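Local coordinates for Cag pathogenicity island protein (Cag10) (Helicobacter pylori 26695, PDB 6IQT) that probably serves as the VirB8-like component of the Cag type IV secretion system, this chain being its likely periplasmic domain, and binds other copies of itself, at residues V84-Q95 against L107-D118. Sequence-based numbering, arbitrary orientation.
Sequences VRAEAIISSNIQ and LTFFITIKITPD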
loop_
_atom_site.group_PDB
_atom_site.type_symbol
_atom_site.label_atom_id
_atom_site.label_comp_id
_atom_site.label_asym_id
_atom_site.label_seq_id
_atom_site.Cartn_x
_atom_site.Cartn_y
_atom_site.Cartn_z
ATOM N N VAL A 84 17.855 4.330 16.454
ATOM C CA VAL A 84 16.813 5.215 15.935
ATOM C C VAL A 84 15.473 4.833 16.554
ATOM O O VAL A 84 15.197 3.648 16.758
ATOM C CB VAL A 84 16.714 5.138 14.397
ATOM C CG1 VAL A 84 16.000 6.353 13.873
ATOM C CG2 VAL A 84 18.088 5.003 13.748
ATOM N N ARG A 85 14.623 5.829 16.814
ATOM C CA ARG A 85 13.246 5.603 17.243
ATOM C C ARG A 85 12.272 6.218 16.237
ATOM O O ARG A 85 12.602 7.172 15.530
ATOM C CB ARG A 85 13.012 6.190 18.623
ATOM C CG ARG A 85 12.758 7.691 18.603
ATOM C CD ARG A 85 12.150 8.195 19.891
ATOM N NE ARG A 85 10.676 8.142 19.972
ATOM C CZ ARG A 85 9.813 8.823 19.224
ATOM N NH1 ARG A 85 10.261 9.683 18.319
ATOM N NH2 ARG A 85 8.509 8.649 19.410
ATOM N N ALA A 86 11.069 5.643 16.148
ATOM C CA ALA A 86 10.094 6.043 15.131
ATOM C C ALA A 86 8.705 6.178 15.749
ATOM O O ALA A 86 8.252 5.277 16.458
ATOM C CB ALA A 86 10.056 5.027 13.971
ATOM N N GLU A 87 8.030 7.292 15.478
ATOM C CA GLU A 87 6.676 7.526 15.970
ATOM C C GLU A 87 5.765 7.780 14.781
ATOM O O GLU A 87 6.028 8.694 13.989
ATOM C CB GLU A 87 6.636 8.704 16.941
ATOM C CG GLU A 87 5.240 9.197 17.300
ATOM C CD GLU A 87 5.268 10.346 18.306
ATOM O OE1 GLU A 87 6.362 10.668 18.823
ATOM O OE2 GLU A 87 4.194 10.915 18.589
ATOM N N ALA A 88 4.692 6.984 14.678
ATOM C CA ALA A 88 3.764 6.977 13.544
ATOM C C ALA A 88 2.379 7.431 14.002
ATOM O O ALA A 88 1.815 6.853 14.940
ATOM C CB ALA A 88 3.682 5.578 12.940
ATOM N N ILE A 89 1.833 8.456 13.343
ATOM C CA ILE A 89 0.528 9.031 13.671
ATOM C C ILE A 89 -0.338 9.033 12.412
ATOM O O ILE A 89 0.173 9.216 11.306
ATOM C CB ILE A 89 0.658 10.472 14.227
ATOM C CG1 ILE A 89 1.008 11.455 13.101
ATOM C CG2 ILE A 89 1.674 10.536 15.382
ATOM C CD1 ILE A 89 1.588 12.784 13.554
ATOM N N ILE A 90 -1.648 8.862 12.573
ATOM C CA ILE A 90 -2.559 9.106 11.455
ATOM C C ILE A 90 -2.737 10.617 11.329
ATOM O O ILE A 90 -3.105 11.289 12.292
ATOM C CB ILE A 90 -3.901 8.385 11.655
ATOM C CG1 ILE A 90 -3.683 6.863 11.614
ATOM C CG2 ILE A 90 -4.937 8.832 10.592
ATOM C CD1 ILE A 90 -4.943 6.014 11.976
ATOM N N SER A 91 -2.423 11.163 10.160
ATOM C CA SER A 91 -2.339 12.612 10.013
ATOM C C SER A 91 -3.450 13.184 9.144
ATOM O O SER A 91 -3.374 14.347 8.733
ATOM C CB SER A 91 -0.964 12.999 9.452
ATOM O OG SER A 91 -0.689 12.308 8.251
ATOM N N SER A 92 -4.487 12.409 8.866
ATOM C CA SER A 92 -5.601 12.901 8.079
ATOM C C SER A 92 -6.875 12.295 8.633
ATOM O O SER A 92 -6.846 11.427 9.515
ATOM C CB SER A 92 -5.441 12.552 6.595
ATOM O OG SER A 92 -5.750 11.187 6.341
ATOM N N ASN A 93 -8.003 12.752 8.096
ATOM C CA ASN A 93 -9.258 12.058 8.337
ATOM C C ASN A 93 -9.201 10.668 7.700
ATOM O O ASN A 93 -8.471 10.438 6.732
ATOM C CB ASN A 93 -10.439 12.879 7.785
ATOM C CG ASN A 93 -10.281 13.231 6.295
ATOM O OD1 ASN A 93 -9.366 13.962 5.909
ATOM N ND2 ASN A 93 -11.182 12.723 5.463
ATOM N N ILE A 94 -9.954 9.732 8.275
ATOM C CA ILE A 94 -10.054 8.365 7.772
ATOM C C ILE A 94 -11.304 8.268 6.903
ATOM O O ILE A 94 -12.420 8.522 7.376
ATOM C CB ILE A 94 -10.114 7.353 8.930
ATOM C CG1 ILE A 94 -8.853 7.427 9.800
ATOM C CG2 ILE A 94 -10.336 5.930 8.415
ATOM C CD1 ILE A 94 -9.052 6.750 11.195
ATOM N N GLN A 95 -11.129 7.885 5.643
ATOM C CA GLN A 95 -12.252 7.605 4.758
ATOM C C GLN A 95 -12.515 6.107 4.701
ATOM O O GLN A 95 -11.595 5.293 4.800
ATOM C CB GLN A 95 -11.974 8.150 3.356
ATOM C CG GLN A 95 -11.683 9.635 3.388
ATOM C CD GLN A 95 -11.735 10.256 2.024
ATOM O OE1 GLN A 95 -12.788 10.717 1.580
ATOM N NE2 GLN A 95 -10.599 10.269 1.341
ATOM N N LEU A 107 -10.310 1.214 4.602
ATOM C CA LEU A 107 -10.009 2.507 5.195
ATOM C C LEU A 107 -8.849 3.151 4.438
ATOM O O LEU A 107 -7.888 2.471 4.073
ATOM C CB LEU A 107 -9.647 2.342 6.679
ATOM C CG LEU A 107 -10.644 1.654 7.621
ATOM C CD1 LEU A 107 -10.049 1.525 9.030
ATOM C CD2 LEU A 107 -11.966 2.430 7.682
ATOM N N THR A 108 -8.931 4.456 4.179
ATOM C CA THR A 108 -7.831 5.141 3.499
ATOM C C THR A 108 -7.484 6.419 4.258
ATOM O O THR A 108 -8.373 7.157 4.697
ATOM C CB THR A 108 -8.175 5.453 2.010
ATOM O OG1 THR A 108 -9.469 6.054 1.925
ATOM C CG2 THR A 108 -8.203 4.182 1.174
ATOM N N PHE A 109 -6.189 6.665 4.445
ATOM C CA PHE A 109 -5.764 7.810 5.244
ATOM C C PHE A 109 -4.279 8.026 5.007
ATOM O O PHE A 109 -3.604 7.218 4.361
ATOM C CB PHE A 109 -6.043 7.601 6.743
ATOM C CG PHE A 109 -5.552 6.277 7.267
ATOM C CD1 PHE A 109 -4.267 6.154 7.773
ATOM C CD2 PHE A 109 -6.380 5.151 7.251
ATOM C CE1 PHE A 109 -3.803 4.917 8.250
ATOM C CE2 PHE A 109 -5.929 3.925 7.727
ATOM C CZ PHE A 109 -4.640 3.810 8.227
ATOM N N PHE A 110 -3.774 9.125 5.551
ATOM C CA PHE A 110 -2.358 9.444 5.478
ATOM C C PHE A 110 -1.741 9.242 6.854
ATOM O O PHE A 110 -2.408 9.424 7.876
ATOM C CB PHE A 110 -2.132 10.895 5.024
ATOM C CG PHE A 110 -2.553 11.160 3.596
ATOM C CD1 PHE A 110 -1.723 10.820 2.539
ATOM C CD2 PHE A 110 -3.770 11.754 3.315
ATOM C CE1 PHE A 110 -2.101 11.073 1.227
ATOM C CE2 PHE A 110 -4.150 12.008 2.004
ATOM C CZ PHE A 110 -3.318 11.668 0.965
ATOM N N ILE A 111 -0.451 8.892 6.875
ATOM C CA ILE A 111 0.286 8.810 8.131
ATOM C C ILE A 111 1.559 9.639 8.031
ATOM O O ILE A 111 2.091 9.896 6.952
ATOM C CB ILE A 111 0.639 7.363 8.557
ATOM C CG1 ILE A 111 1.633 6.722 7.599
ATOM C CG2 ILE A 111 -0.611 6.507 8.695
ATOM C CD1 ILE A 111 2.197 5.416 8.156
ATOM N N THR A 112 2.033 10.067 9.187
ATOM C CA THR A 112 3.305 10.759 9.302
ATOM C C THR A 112 4.151 9.960 10.278
ATOM O O THR A 112 3.660 9.556 11.338
ATOM C CB THR A 112 3.100 12.213 9.766
ATOM O OG1 THR A 112 2.350 12.934 8.773
ATOM C CG2 THR A 112 4.425 12.909 9.954
ATOM N N ILE A 113 5.388 9.676 9.897
ATOM C CA ILE A 113 6.325 8.940 10.738
ATOM C C ILE A 113 7.461 9.891 11.104
ATOM O O ILE A 113 8.153 10.419 10.220
ATOM C CB ILE A 113 6.858 7.679 10.041
ATOM C CG1 ILE A 113 5.697 6.809 9.532
ATOM C CG2 ILE A 113 7.765 6.885 10.985
ATOM C CD1 ILE A 113 6.133 5.562 8.769
ATOM N N LYS A 114 7.644 10.122 12.401
ATOM C CA LYS A 114 8.739 10.959 12.886
ATOM C C LYS A 114 9.885 10.050 13.318
ATOM O O LYS A 114 9.720 9.214 14.215
ATOM C CB LYS A 114 8.297 11.867 14.031
ATOM C CG LYS A 114 9.406 12.818 14.507
ATOM C CD LYS A 114 8.909 13.831 15.537
ATOM C CE LYS A 114 8.225 13.166 16.732
ATOM N NZ LYS A 114 9.148 12.286 17.502
ATOM N N ILE A 115 11.025 10.200 12.656
ATOM C CA ILE A 115 12.213 9.403 12.919
ATOM C C ILE A 115 13.228 10.305 13.614
ATOM O O ILE A 115 13.613 11.353 13.081
ATOM C CB ILE A 115 12.766 8.792 11.622
ATOM C CG1 ILE A 115 11.884 7.612 11.188
ATOM C CG2 ILE A 115 14.196 8.356 11.796
ATOM C CD1 ILE A 115 11.560 7.593 9.716
ATOM N N THR A 116 13.611 9.942 14.832
ATOM C CA THR A 116 14.638 10.679 15.566
ATOM C C THR A 116 15.704 9.679 15.995
ATOM O O THR A 116 15.408 8.756 16.781
ATOM C CB THR A 116 14.056 11.440 16.759
ATOM O OG1 THR A 116 13.472 10.524 17.689
ATOM C CG2 THR A 116 12.973 12.421 16.317
ATOM N N PRO A 117 16.921 9.768 15.468
ATOM C CA PRO A 117 17.971 8.840 15.902
ATOM C C PRO A 117 18.489 9.189 17.288
ATOM O O PRO A 117 18.680 10.361 17.626
ATOM C CB PRO A 117 19.053 9.005 14.827
ATOM C CG PRO A 117 18.286 9.471 13.627
ATOM C CD PRO A 117 17.292 10.434 14.210
ATOM N N ASP A 118 18.703 8.142 18.095
ATOM C CA ASP A 118 19.245 8.269 19.445
ATOM C C ASP A 118 20.710 8.687 19.453
ATOM O O ASP A 118 21.220 9.070 20.513
ATOM C CB ASP A 118 19.098 6.943 20.207
ATOM C CG ASP A 118 17.665 6.429 20.228
ATOM O OD1 ASP A 118 16.898 6.763 19.303
ATOM O OD2 ASP A 118 17.302 5.683 21.160
HETATM O O HOH W 1 -11.698 3.897 1.665
HETATM O O HOH W 2 -8.200 10.035 3.366
#
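V84 CG1, anti to the backbone N (chi1 -161°), presses tightly on I115 CG2 at 3.4 Å and also meets the ring of P117. On the opposite face R85 runs beside T116, and their backbones exchange two hydrogen bonds. R85, poorly ordered, makes a weak bond from NH1 to T116 OG1, which lies in plane at the edge of the guanidinium, while NH2 donates to E87 OE1 at 3.0 Å, reaching the carboxylate on its anti side and tilted out of its plane. K114 NZ makes a weaker, 3.5 Å salt bridge to the same OE1, which thus becomes the centre of a salt-bridge network. A86 CB lies between I113 CG2 and I115 CG1, and A88 CB meets I113 CG1 on the face where F43 of helix 30-43 touches A88. After I89 pairs with T112 through both backbone bonds, I90 sets CD1 4.0 Å above one face of the F109 ring, toward its rim. The regular ladder then breaks. S91 N still bonds to F110 O, and S91 OG joins T112 OG1 at 3.1 Å; S92 OG, 3.0 Å from F110 N, accepts the bond from that amide and donates to N93 O. I94 CG2 packs on L107 CD2, and Q95 restores two-bond pairing with T108, resuming the ladder two residues out of register. This is an interrupted antiparallel hairpin, the outermost strand within this chain and its neighbour in the curved sheet of the NTF2-like fold of VirB8 domains.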